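Local coordinates for protein Vv2_1132 (Vibrio vulnificus CMCP6, PDB 5Y9S) that probably regulates transcription as a tetrameric LysR-type factor, coupling an N-terminal helix-turn-helix DNA-binding domain to a C-terminal effector-sensing domain, at residues D[106-111]-D[155-160]; D[183-188]-D[247-252]; D[202-207]-D[229-234]; D[213-218]-D[275-280]. One frame throughout, in Å; residues are numbered along the deposited sequence.

Interaction 1: D[106-111]-D[155-160]; sequences LHTLAV and FTYNIS
Two similar first torsions bring Leu-109 and Tyr-157 together: each CG lies opposite its own carbonyl carbon (chi1 -66° and -63°), and the leucine is then fully extended to CD1 (chi2 -178°). Its two methyls divide the work. CD2 approaches the phenol end of Tyr-157 obliquely, 3.4 Å from OH and 3.6 Å from CZ of that residue, whereas CD1 rests against strand backbone, with Phe-155 O at 3.8 Å and Thr-156 CA close behind. Phe-155 starts toward the helix but sends its ring away, among the side chains of strands 100-105 and 277-286. In the periplasmic-binding-protein-like domain of LysR regulators the effector cleft opens between two subdomains, and a helix start next to the end of a parallel strand, as here, is consistent with one wall of such a cleft. Phe-210 and His-254 also reach Tyr-157, its ring lying nearly parallel to that of Phe-210. Water 1 sits in the ring plane at the phenol edge, 2.6 Å from Tyr-157 OH, and makes a weaker bond to Thr-108 OG1 (3.2 Å), so that the single polar link between helix and strand passes through solvent. Just ahead of the helix, Leu-106 CD1 comes within 3.9 Å of Thr-156 OG1, a hydroxyl that also gives a weak hydrogen bond to Tyr-157 O.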
loop_
_atom_site.group_PDB
_atom_site.type_symbol
_atom_site.label_atom_id
_atom_site.label_comp_id
_atom_site.label_asym_id
_atom_site.label_seq_id
_atom_site.Cartn_x
_atom_site.Cartn_y
_atom_site.Cartn_z
ATOM N N LEU D 106 28.252 14.350 -2.680
ATOM C CA LEU D 106 27.329 15.266 -2.041
ATOM C C LEU D 106 26.994 16.404 -2.995
ATOM O O LEU D 106 27.744 16.700 -3.934
ATOM C CB LEU D 106 27.926 15.818 -0.747
ATOM C CG LEU D 106 28.098 14.768 0.350
ATOM C CD1 LEU D 106 29.465 14.036 0.232
ATOM C CD2 LEU D 106 27.890 15.404 1.717
ATOM N N HIS D 107 25.855 17.057 -2.722
ATOM C CA HIS D 107 25.369 18.135 -3.581
ATOM C C HIS D 107 26.394 19.248 -3.724
ATOM O O HIS D 107 26.608 19.765 -4.829
ATOM C CB HIS D 107 24.071 18.713 -3.022
ATOM C CG HIS D 107 22.859 17.903 -3.346
ATOM N ND1 HIS D 107 22.639 16.651 -2.818
ATOM C CD2 HIS D 107 21.800 18.167 -4.147
ATOM C CE1 HIS D 107 21.491 16.179 -3.273
ATOM N NE2 HIS D 107 20.962 17.082 -4.083
ATOM N N THR D 108 27.023 19.647 -2.613
ATOM C CA THR D 108 27.937 20.784 -2.655
ATOM C C THR D 108 29.108 20.493 -3.580
ATOM O O THR D 108 29.432 21.293 -4.464
ATOM C CB THR D 108 28.431 21.121 -1.247
ATOM O OG1 THR D 108 29.126 19.993 -0.699
ATOM C CG2 THR D 108 27.257 21.448 -0.341
ATOM N N LEU D 109 29.733 19.325 -3.411
ATOM C CA LEU D 109 30.899 18.991 -4.217
ATOM C C LEU D 109 30.554 18.949 -5.692
ATOM O O LEU D 109 31.411 19.223 -6.540
ATOM C CB LEU D 109 31.476 17.652 -3.761
ATOM C CG LEU D 109 32.070 17.587 -2.351
ATOM C CD1 LEU D 109 32.636 16.206 -2.087
ATOM C CD2 LEU D 109 33.148 18.654 -2.198
ATOM N N ALA D 110 29.296 18.644 -6.018
ATOM C CA ALA D 110 28.902 18.485 -7.412
ATOM C C ALA D 110 28.921 19.793 -8.206
ATOM O O ALA D 110 28.933 19.736 -9.440
ATOM C CB ALA D 110 27.512 17.852 -7.487
ATOM N N VAL D 111 28.915 20.962 -7.554
ATOM C CA VAL D 111 28.841 22.218 -8.288
ATOM C C VAL D 111 30.148 23.004 -8.251
ATOM O O VAL D 111 30.468 23.688 -9.228
ATOM C CB VAL D 111 27.658 23.101 -7.822
ATOM C CG1 VAL D 111 26.404 22.273 -7.637
ATOM C CG2 VAL D 111 27.977 23.853 -6.545
ATOM N N PHE D 155 33.245 10.974 -4.684
ATOM C CA PHE D 155 34.006 12.079 -4.112
ATOM C C PHE D 155 33.398 12.436 -2.768
ATOM O O PHE D 155 32.171 12.514 -2.648
ATOM C CB PHE D 155 33.988 13.285 -5.041
ATOM C CG PHE D 155 34.783 13.089 -6.276
ATOM C CD1 PHE D 155 34.236 12.432 -7.365
ATOM C CD2 PHE D 155 36.086 13.545 -6.354
ATOM C CE1 PHE D 155 34.974 12.234 -8.514
ATOM C CE2 PHE D 155 36.835 13.351 -7.497
ATOM C CZ PHE D 155 36.285 12.693 -8.579
ATOM N N THR D 156 34.243 12.633 -1.757
ATOM C CA THR D 156 33.725 12.884 -0.415
ATOM C C THR D 156 34.793 13.543 0.444
ATOM O O THR D 156 35.988 13.482 0.145
ATOM C CB THR D 156 33.246 11.584 0.246
ATOM O OG1 THR D 156 32.499 11.884 1.434
ATOM C CG2 THR D 156 34.441 10.706 0.593
ATOM N N TYR D 157 34.337 14.195 1.509
ATOM C CA TYR D 157 35.214 14.675 2.571
ATOM C C TYR D 157 35.593 13.511 3.485
ATOM O O TYR D 157 34.808 12.576 3.684
ATOM C CB TYR D 157 34.528 15.774 3.392
ATOM C CG TYR D 157 34.158 17.055 2.646
ATOM C CD1 TYR D 157 35.142 17.915 2.177
ATOM C CD2 TYR D 157 32.825 17.404 2.429
ATOM C CE1 TYR D 157 34.826 19.078 1.501
ATOM C CE2 TYR D 157 32.489 18.573 1.752
ATOM C CZ TYR D 157 33.506 19.404 1.287
ATOM O OH TYR D 157 33.219 20.566 0.614
ATOM N N ASN D 158 36.806 13.573 4.044
ATOM C CA ASN D 158 37.361 12.436 4.782
ATOM C C ASN D 158 36.455 12.039 5.941
ATOM O O ASN D 158 35.740 12.862 6.508
ATOM C CB ASN D 158 38.754 12.765 5.313
ATOM C CG ASN D 158 38.732 13.910 6.302
ATOM O OD1 ASN D 158 38.176 13.788 7.394
ATOM N ND2 ASN D 158 39.323 15.040 5.919
ATOM N N ILE D 159 36.494 10.764 6.305
ATOM C CA ILE D 159 35.539 10.194 7.250
ATOM C C ILE D 159 36.273 9.844 8.539
ATOM O O ILE D 159 37.191 9.014 8.541
ATOM C CB ILE D 159 34.821 8.964 6.666
ATOM C CG1 ILE D 159 34.508 9.172 5.180
ATOM C CG2 ILE D 159 33.546 8.675 7.445
ATOM C CD1 ILE D 159 35.570 8.608 4.253
ATOM N N SER D 160 35.875 10.489 9.629
ATOM C CA SER D 160 36.286 10.092 10.969
ATOM C C SER D 160 35.279 9.066 11.482
ATOM O O SER D 160 34.090 9.379 11.625
ATOM C CB SER D 160 36.352 11.309 11.892
ATOM O OG SER D 160 37.272 11.111 12.951
HETATM O O HOH W 1 31.340 22.222 0.109
#

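Interaction 2: D[183-188]-D[247-252]; sequences VPVVAP and GVAWVP
Gly-247 meets the end of segment 183-188 by way of solvent: its O receives a hydrogen bond from water 2 (2.7 Å), which in turn accepts one from Ala-187 N, joining the two segments where the direct ladder has ended. The glycine's positive phi of 146° is one that a side chain would make very strained. Val-248 follows, its CG2 set opposite its own N and brought down over Val-185 O and toward Pro-184 CB. At Ala-249 the antiparallel ladder proper begins. Its O takes the N-H of Val-185 in a short bond (2.7 Å) nearly in line with the carbonyl, and its N returns a longer one to Val-185 O (3.2 Å). Trp-250 then faces Pro-184 in a non-hydrogen-bonded pair whose CA atoms are only 4.1 Å apart. The proline makes a CH-pi contact, CB standing over the face of the indole's six-membered ring at 3.5 Å from the centroid and 22° off the normal. Proline suits this position, since a non-hydrogen-bonded pair asks for no N-H across the ladder. Val-251 O accepts from Val-183 N (2.8 Å) and Val-251 N gives to Val-183 O (2.9 Å). The valine's side chain crosses that of Val-185 at about a right angle, the CG2 atoms of Val-251 and Val-185 3.8 Å apart, on the face also lined by Ala-249. Leu-238 of helix 235-243 covers that face, Tyr-202 of strand 199-205 packs against Trp-250 on the other, and strand 266-267 continues the sheet beyond strand 172-186.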
loop_
_atom_site.group_PDB
_atom_site.type_symbol
_atom_site.label_atom_id
_atom_site.label_comp_id
_atom_site.label_asym_id
_atom_site.label_seq_id
_atom_site.Cartn_x
_atom_site.Cartn_y
_atom_site.Cartn_z
ATOM N N VAL D 183 37.709 28.138 6.023
ATOM C CA VAL D 183 38.111 29.445 6.555
ATOM C C VAL D 183 36.911 30.323 6.860
ATOM O O VAL D 183 35.871 30.200 6.207
ATOM C CB VAL D 183 39.057 30.160 5.587
ATOM C CG1 VAL D 183 40.277 29.274 5.328
ATOM C CG2 VAL D 183 38.320 30.531 4.291
ATOM N N PRO D 184 36.998 31.196 7.859
ATOM C CA PRO D 184 35.900 32.139 8.112
ATOM C C PRO D 184 35.988 33.303 7.134
ATOM O O PRO D 184 37.054 33.902 6.965
ATOM C CB PRO D 184 36.149 32.595 9.550
ATOM C CG PRO D 184 37.654 32.500 9.699
ATOM C CD PRO D 184 38.095 31.337 8.835
ATOM N N VAL D 185 34.871 33.612 6.476
ATOM C CA VAL D 185 34.806 34.701 5.508
ATOM C C VAL D 185 33.698 35.670 5.893
ATOM O O VAL D 185 32.747 35.320 6.601
ATOM C CB VAL D 185 34.567 34.206 4.068
ATOM C CG1 VAL D 185 35.787 33.428 3.555
ATOM C CG2 VAL D 185 33.265 33.396 4.001
ATOM N N VAL D 186 33.825 36.898 5.379
ATOM C CA VAL D 186 32.912 37.986 5.710
ATOM C C VAL D 186 32.932 38.995 4.573
ATOM O O VAL D 186 33.933 39.135 3.866
ATOM C CB VAL D 186 33.299 38.638 7.063
ATOM C CG1 VAL D 186 34.600 39.373 6.949
ATOM C CG2 VAL D 186 32.202 39.556 7.552
ATOM N N ALA D 187 31.818 39.702 4.396
ATOM C CA ALA D 187 31.785 40.768 3.409
ATOM C C ALA D 187 32.718 41.897 3.855
ATOM O O ALA D 187 32.865 42.142 5.056
ATOM C CB ALA D 187 30.357 41.287 3.214
ATOM N N PRO D 188 33.390 42.570 2.918
ATOM C CA PRO D 188 34.381 43.582 3.324
ATOM C C PRO D 188 33.812 44.679 4.202
ATOM O O PRO D 188 34.500 45.154 5.114
ATOM C CB PRO D 188 34.879 44.128 1.981
ATOM C CG PRO D 188 34.696 42.982 1.034
ATOM C CD PRO D 188 33.418 42.319 1.466
ATOM N N GLY D 247 26.591 38.028 7.930
ATOM C CA GLY D 247 27.362 37.475 9.021
ATOM C C GLY D 247 28.571 36.734 8.491
ATOM O O GLY D 247 28.892 36.794 7.306
ATOM N N VAL D 248 29.224 36.017 9.402
ATOM C CA VAL D 248 30.452 35.293 9.111
ATOM C C VAL D 248 30.119 33.820 8.896
ATOM O O VAL D 248 29.300 33.235 9.621
ATOM C CB VAL D 248 31.476 35.500 10.249
ATOM C CG1 VAL D 248 30.882 35.087 11.567
ATOM C CG2 VAL D 248 32.769 34.746 9.982
ATOM N N ALA D 249 30.716 33.235 7.862
ATOM C CA ALA D 249 30.575 31.823 7.528
ATOM C C ALA D 249 31.949 31.168 7.476
ATOM O O ALA D 249 32.926 31.787 7.032
ATOM C CB ALA D 249 29.867 31.648 6.178
ATOM N N TRP D 250 32.027 29.923 7.953
ATOM C CA TRP D 250 33.198 29.071 7.745
ATOM C C TRP D 250 32.922 28.204 6.520
ATOM O O TRP D 250 31.950 27.439 6.500
ATOM C CB TRP D 250 33.499 28.205 8.978
ATOM C CG TRP D 250 34.462 28.863 9.986
ATOM C CD1 TRP D 250 35.793 28.578 10.171
ATOM C CD2 TRP D 250 34.151 29.914 10.909
ATOM N NE1 TRP D 250 36.319 29.398 11.144
ATOM C CE2 TRP D 250 35.328 30.216 11.620
ATOM C CE3 TRP D 250 32.987 30.628 11.202
ATOM C CZ2 TRP D 250 35.375 31.205 12.604
ATOM C CZ3 TRP D 250 33.033 31.613 12.191
ATOM C CH2 TRP D 250 34.212 31.892 12.868
ATOM N N VAL D 251 33.757 28.349 5.494
ATOM C CA VAL D 251 33.537 27.677 4.211
ATOM C C VAL D 251 34.864 27.183 3.669
ATOM O O VAL D 251 35.933 27.766 3.907
ATOM C CB VAL D 251 32.882 28.610 3.169
ATOM C CG1 VAL D 251 31.489 29.026 3.604
ATOM C CG2 VAL D 251 33.779 29.831 2.886
ATOM N N PRO D 252 34.817 26.088 2.922
ATOM C CA PRO D 252 36.035 25.562 2.299
ATOM C C PRO D 252 36.600 26.557 1.299
ATOM O O PRO D 252 35.855 27.246 0.603
ATOM C CB PRO D 252 35.549 24.283 1.605
ATOM C CG PRO D 252 34.345 23.883 2.372
ATOM C CD PRO D 252 33.688 25.153 2.820
HETATM O O HOH W 2 29.167 38.948 5.619
#

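Interaction 3: D[202-207]-D[229-234]; sequences YLSYSE and VFETTL
Phe-230, Glu-231 and Thr-232 are paired on two sides, with Leu-203, Ser-204 and Tyr-205 of their own chain and with a strand of the second subunit, both in parallel. Within the subunit, Ser-204 is bonded through both of its backbone polar atoms. Its N-H points almost straight at Phe-230 O (2.9 Å, 177°), and its O accepts from Thr-232 N at 3.1 Å. Placed between N and carbonyl carbon (chi1 71°), Ser-204 OG turns back to the same Phe-230 O and adds a weak bond. Two residues on, Ser-206 N reaches Thr-232 O (2.9 Å) from well above the carbonyl plane. Its hydroxyl lies 3.4 Å from Glu-231 OE2, a weak and unsettled link, for the firmer partner of Glu-231 is Lys-96 of the second subunit, through a salt bridge from OE1. Thr-232 OG1 accepts from Leu-234 N in an ST turn just before helix 235-243, and bonds as well to Val-132 O of the second subunit. On the face of Leu-203 and Phe-230, Leu-203 CD2 touches both Val-229 CG2 (3.9 Å) and Phe-230 CB (4.0 Å), crossing each side chain obliquely, with Leu-238 and Met-241 packed beneath. Parallel neighbours joined through helix 210-220 make this a beta-alpha-beta crossover, the building unit of the alpha/beta subdomains of LysR effector domains.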
loop_
_atom_site.group_PDB
_atom_site.type_symbol
_atom_site.label_atom_id
_atom_site.label_comp_id
_atom_site.label_asym_id
_atom_site.label_seq_id
_atom_site.Cartn_x
_atom_site.Cartn_y
_atom_site.Cartn_z
ATOM N N TYR D 202 26.206 34.493 12.743
ATOM C CA TYR D 202 26.920 33.291 12.339
ATOM C C TYR D 202 26.068 32.535 11.334
ATOM O O TYR D 202 24.917 32.200 11.632
ATOM C CB TYR D 202 27.236 32.429 13.563
ATOM C CG TYR D 202 27.790 31.058 13.248
ATOM C CD1 TYR D 202 28.741 30.871 12.247
ATOM C CD2 TYR D 202 27.377 29.951 13.968
ATOM C CE1 TYR D 202 29.253 29.609 11.963
ATOM C CE2 TYR D 202 27.890 28.687 13.701
ATOM C CZ TYR D 202 28.820 28.526 12.697
ATOM O OH TYR D 202 29.310 27.266 12.435
ATOM N N LEU D 203 26.628 32.283 10.143
ATOM C CA LEU D 203 25.959 31.523 9.083
ATOM C C LEU D 203 26.531 30.106 9.093
ATOM O O LEU D 203 27.676 29.895 8.688
ATOM C CB LEU D 203 26.159 32.181 7.718
ATOM C CG LEU D 203 26.085 33.708 7.631
ATOM C CD1 LEU D 203 26.915 34.230 6.443
ATOM C CD2 LEU D 203 24.645 34.159 7.505
ATOM N N SER D 204 25.732 29.141 9.539
ATOM C CA SER D 204 26.232 27.849 9.989
ATOM C C SER D 204 25.705 26.701 9.132
ATOM O O SER D 204 24.755 26.844 8.353
ATOM C CB SER D 204 25.829 27.600 11.441
ATOM O OG SER D 204 24.436 27.361 11.509
ATOM N N TYR D 205 26.322 25.534 9.312
ATOM C CA TYR D 205 25.882 24.324 8.632
ATOM C C TYR D 205 24.887 23.563 9.494
ATOM O O TYR D 205 24.927 23.622 10.724
ATOM C CB TYR D 205 27.060 23.420 8.319
ATOM C CG TYR D 205 28.015 23.939 7.268
ATOM C CD1 TYR D 205 27.814 23.651 5.933
ATOM C CD2 TYR D 205 29.160 24.655 7.625
ATOM C CE1 TYR D 205 28.696 24.084 4.958
ATOM C CE2 TYR D 205 30.043 25.096 6.671
ATOM C CZ TYR D 205 29.809 24.806 5.338
ATOM O OH TYR D 205 30.684 25.244 4.378
ATOM N N SER D 206 23.974 22.862 8.835
ATOM C CA SER D 206 23.073 21.954 9.537
ATOM C C SER D 206 23.865 20.885 10.278
ATOM O O SER D 206 24.949 20.473 9.854
ATOM C CB SER D 206 22.117 21.304 8.545
ATOM O OG SER D 206 21.555 22.310 7.715
ATOM N N GLU D 207 23.310 20.421 11.396
ATOM C CA GLU D 207 24.124 19.593 12.274
ATOM C C GLU D 207 24.430 18.236 11.676
ATOM O O GLU D 207 25.312 17.544 12.189
ATOM C CB GLU D 207 23.448 19.429 13.633
ATOM C CG GLU D 207 21.956 19.277 13.557
ATOM C CD GLU D 207 21.346 19.026 14.913
ATOM O OE1 GLU D 207 20.101 18.959 15.009
ATOM O OE2 GLU D 207 22.121 18.895 15.883
ATOM N N VAL D 229 22.296 32.966 12.921
ATOM C CA VAL D 229 21.193 33.636 12.240
ATOM C C VAL D 229 20.693 32.873 11.029
ATOM O O VAL D 229 19.666 33.270 10.453
ATOM C CB VAL D 229 21.579 35.071 11.813
ATOM C CG1 VAL D 229 22.164 35.845 12.981
ATOM C CG2 VAL D 229 22.568 35.022 10.670
ATOM N N PHE D 230 21.377 31.811 10.605
ATOM C CA PHE D 230 21.000 31.164 9.353
ATOM C C PHE D 230 21.720 29.820 9.256
ATOM O O PHE D 230 22.873 29.699 9.682
ATOM C CB PHE D 230 21.333 32.093 8.166
ATOM C CG PHE D 230 21.270 31.434 6.827
ATOM C CD1 PHE D 230 20.114 31.496 6.062
ATOM C CD2 PHE D 230 22.388 30.800 6.299
ATOM C CE1 PHE D 230 20.062 30.888 4.791
ATOM C CE2 PHE D 230 22.338 30.185 5.052
ATOM C CZ PHE D 230 21.170 30.243 4.290
ATOM N N GLU D 231 21.028 28.820 8.700
ATOM C CA GLU D 231 21.419 27.416 8.743
ATOM C C GLU D 231 21.215 26.797 7.365
ATOM O O GLU D 231 20.194 27.059 6.727
ATOM C CB GLU D 231 20.553 26.683 9.790
ATOM C CG GLU D 231 21.080 25.376 10.363
ATOM C CD GLU D 231 19.952 24.496 10.851
ATOM O OE1 GLU D 231 19.090 25.004 11.593
ATOM O OE2 GLU D 231 19.906 23.315 10.469
ATOM N N THR D 232 22.141 25.946 6.908
ATOM C CA THR D 232 21.933 25.300 5.611
ATOM C C THR D 232 22.858 24.097 5.461
ATOM O O THR D 232 23.854 23.960 6.170
ATOM C CB THR D 232 22.174 26.259 4.442
ATOM O OG1 THR D 232 21.848 25.604 3.214
ATOM C CG2 THR D 232 23.634 26.642 4.380
ATOM N N THR D 233 22.534 23.240 4.493
ATOM C CA THR D 233 23.448 22.172 4.116
ATOM C C THR D 233 24.384 22.594 2.986
ATOM O O THR D 233 25.317 21.853 2.663
ATOM C CB THR D 233 22.676 20.923 3.693
ATOM O OG1 THR D 233 21.674 21.289 2.715
ATOM C CG2 THR D 233 21.993 20.245 4.915
ATOM N N LEU D 234 24.158 23.756 2.382
ATOM C CA LEU D 234 24.756 24.108 1.093
ATOM C C LEU D 234 25.784 25.207 1.299
ATOM O O LEU D 234 25.422 26.360 1.566
ATOM C CB LEU D 234 23.681 24.540 0.097
ATOM C CG LEU D 234 22.599 23.479 -0.100
ATOM C CD1 LEU D 234 21.476 23.988 -0.946
ATOM C CD2 LEU D 234 23.203 22.209 -0.715
#

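Interaction 4: D[213-218]-D[275-280]; sequences KVVEPV and WQIPID
No ring stands between Ile-277 and the valines it meets, Val-214, Val-215 and Val-218; the nearby flat group, the indole of Trp-275, is turned elsewhere, meeting Phe-269 edge-to-face and packing against the loop residues Leu-222, Pro-223 and Leu-224. The side chains that meet are all aliphatic, and Ile-277 is their hub, each of its branches finding a different part of the helix. CG2, opposite the backbone N, slides past the side chain of Val-214, which runs the other way, and meets its CG1 at 3.5 Å, tighter than usual for two methyls. CG1 carries on toward Val-218, whose CG2 comes to meet it tip to tip at 3.6 Å. The terminal CD1 is pushed in against helix backbone, 3.6 Å from Val-215 CA and 3.7 Å from Val-214 O, and the isoleucine side chain as a whole crosses that of Val-215 at about a right angle. Val-214 CG1 is shared, since it also touches Ile-279 CD1 (4.0 Å), the next residue on the same face of the strand. Val-214 and Val-218 are one helical turn apart, and each meets a different branch of Ile-277. The helix lies along the beginning of the strand: the axes of segments 213-218 and 277-280 run nearly antiparallel (163°), 9.4 Å apart at closest. Pro-217, which has no N-H to offer, kinks the helix. Strand 277-286 pairs with strand 172-186 at this end and with strand 153-157 further along, as do the crossing strands that link the two subdomains of LysR effector domains.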
loop_
_atom_site.group_PDB
_atom_site.type_symbol
_atom_site.label_atom_id
_atom_site.label_comp_id
_atom_site.label_asym_id
_atom_site.label_seq_id
_atom_site.Cartn_x
_atom_site.Cartn_y
_atom_site.Cartn_z
ATOM N N LYS D 213 30.279 18.795 11.586
ATOM C CA LYS D 213 31.041 17.945 12.481
ATOM C C LYS D 213 32.517 18.291 12.474
ATOM O O LYS D 213 33.245 17.860 13.373
ATOM C CB LYS D 213 30.823 16.487 12.087
ATOM C CG LYS D 213 29.347 16.107 12.080
ATOM C CD LYS D 213 29.102 14.873 11.238
ATOM C CE LYS D 213 27.663 14.436 11.368
ATOM N NZ LYS D 213 27.133 14.830 12.701
ATOM N N VAL D 214 32.967 19.072 11.492
ATOM C CA VAL D 214 34.357 19.503 11.394
ATOM C C VAL D 214 34.499 20.915 11.959
ATOM O O VAL D 214 35.493 21.244 12.621
ATOM C CB VAL D 214 34.831 19.413 9.931
ATOM C CG1 VAL D 214 35.916 20.412 9.622
ATOM C CG2 VAL D 214 35.346 18.043 9.679
ATOM N N VAL D 215 33.488 21.746 11.740
ATOM C CA VAL D 215 33.577 23.153 12.107
ATOM C C VAL D 215 33.219 23.371 13.567
ATOM O O VAL D 215 33.918 24.089 14.290
ATOM C CB VAL D 215 32.689 23.992 11.162
ATOM C CG1 VAL D 215 32.467 25.382 11.737
ATOM C CG2 VAL D 215 33.324 24.068 9.784
ATOM N N GLU D 216 32.144 22.759 14.039
ATOM C CA GLU D 216 31.659 23.113 15.371
ATOM C C GLU D 216 32.597 22.678 16.495
ATOM O O GLU D 216 32.698 23.387 17.508
ATOM C CB GLU D 216 30.255 22.550 15.592
ATOM C CG GLU D 216 29.213 23.233 14.709
ATOM C CD GLU D 216 28.831 24.618 15.196
ATOM O OE1 GLU D 216 29.435 25.109 16.178
ATOM O OE2 GLU D 216 27.916 25.221 14.597
ATOM N N PRO D 217 33.298 21.541 16.377
ATOM C CA PRO D 217 34.327 21.247 17.391
ATOM C C PRO D 217 35.338 22.372 17.539
ATOM O O PRO D 217 35.605 22.817 18.664
ATOM C CB PRO D 217 34.964 19.954 16.869
ATOM C CG PRO D 217 33.867 19.276 16.147
ATOM C CD PRO D 217 33.079 20.382 15.486
ATOM N N VAL D 218 35.887 22.874 16.428
ATOM C CA VAL D 218 36.838 23.979 16.532
ATOM C C VAL D 218 36.148 25.259 16.997
ATOM O O VAL D 218 36.746 26.063 17.715
ATOM C CB VAL D 218 37.565 24.198 15.194
ATOM C CG1 VAL D 218 38.567 25.332 15.326
ATOM C CG2 VAL D 218 38.260 22.929 14.744
ATOM N N TRP D 275 42.526 29.025 13.402
ATOM C CA TRP D 275 41.072 29.071 13.299
ATOM C C TRP D 275 40.585 28.597 11.942
ATOM O O TRP D 275 39.372 28.589 11.689
ATOM C CB TRP D 275 40.573 30.497 13.550
ATOM C CG TRP D 275 40.841 30.995 14.927
ATOM C CD1 TRP D 275 41.652 30.426 15.866
ATOM C CD2 TRP D 275 40.280 32.161 15.537
ATOM N NE1 TRP D 275 41.637 31.169 17.018
ATOM C CE2 TRP D 275 40.803 32.242 16.842
ATOM C CE3 TRP D 275 39.391 33.146 15.105
ATOM C CZ2 TRP D 275 40.466 33.269 17.720
ATOM C CZ3 TRP D 275 39.060 34.167 15.977
ATOM C CH2 TRP D 275 39.595 34.219 17.271
ATOM N N GLN D 276 41.507 28.240 11.060
ATOM C CA GLN D 276 41.196 27.658 9.765
ATOM C C GLN D 276 41.362 26.146 9.875
ATOM O O GLN D 276 42.433 25.659 10.255
ATOM C CB GLN D 276 42.106 28.260 8.688
ATOM C CG GLN D 276 42.346 29.757 8.926
ATOM C CD GLN D 276 43.074 30.461 7.793
ATOM O OE1 GLN D 276 42.902 31.665 7.581
ATOM N NE2 GLN D 276 43.894 29.718 7.064
ATOM N N ILE D 277 40.302 25.415 9.555
ATOM C CA ILE D 277 40.209 23.991 9.861
ATOM C C ILE D 277 40.659 23.203 8.638
ATOM O O ILE D 277 40.058 23.360 7.564
ATOM C CB ILE D 277 38.788 23.588 10.264
ATOM C CG1 ILE D 277 38.310 24.437 11.439
ATOM C CG2 ILE D 277 38.782 22.125 10.625
ATOM C CD1 ILE D 277 36.827 24.498 11.560
ATOM N N PRO D 278 41.664 22.325 8.762
ATOM C CA PRO D 278 42.124 21.542 7.609
ATOM C C PRO D 278 41.120 20.471 7.222
ATOM O O PRO D 278 40.432 19.903 8.071
ATOM C CB PRO D 278 43.420 20.901 8.113
ATOM C CG PRO D 278 43.176 20.692 9.566
ATOM C CD PRO D 278 42.360 21.920 10.001
ATOM N N ILE D 279 41.088 20.159 5.928
ATOM C CA ILE D 279 40.088 19.254 5.387
ATOM C C ILE D 279 40.632 18.645 4.102
ATOM O O ILE D 279 41.371 19.293 3.353
ATOM C CB ILE D 279 38.751 20.004 5.175
ATOM C CG1 ILE D 279 37.587 19.128 5.547
ATOM C CG2 ILE D 279 38.593 20.541 3.758
ATOM C CD1 ILE D 279 36.366 19.948 5.683
ATOM N N ASP D 280 40.288 17.381 3.864
ATOM C CA ASP D 280 40.738 16.648 2.686
ATOM C C ASP D 280 39.527 16.200 1.886
ATOM O O ASP D 280 38.491 15.848 2.457
ATOM C CB ASP D 280 41.583 15.402 3.043
ATOM C CG ASP D 280 42.558 15.644 4.182
ATOM O OD1 ASP D 280 43.287 16.657 4.151
ATOM O OD2 ASP D 280 42.610 14.798 5.098
#

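How the interactions relate
Interactions 2, 3 and 4 cluster in one subdomain, their centres 12 to 14 Å apart, whereas interaction 1 lies 15 to 19 Å from each, centre to centre, probably across the effector cleft; no ligand marks it. Strand 248-252 joins interactions 2 and 3 through Val-248 O and Leu-203 N (2.9 Å). A probable bond from Trp-250 NE1 to Trp-275 O (3.2 Å) ties interaction 2 to 4, and another from Tyr-202 OH to Glu-216 OE2 (3.3 Å) ties 3 to 4. A probable hydrogen bond from Asn-158 N to Asp-280 O (3.2 Å) joins interactions 1 and 4, probably near the hinge. Interactions 1 and 3 both border the second subunit.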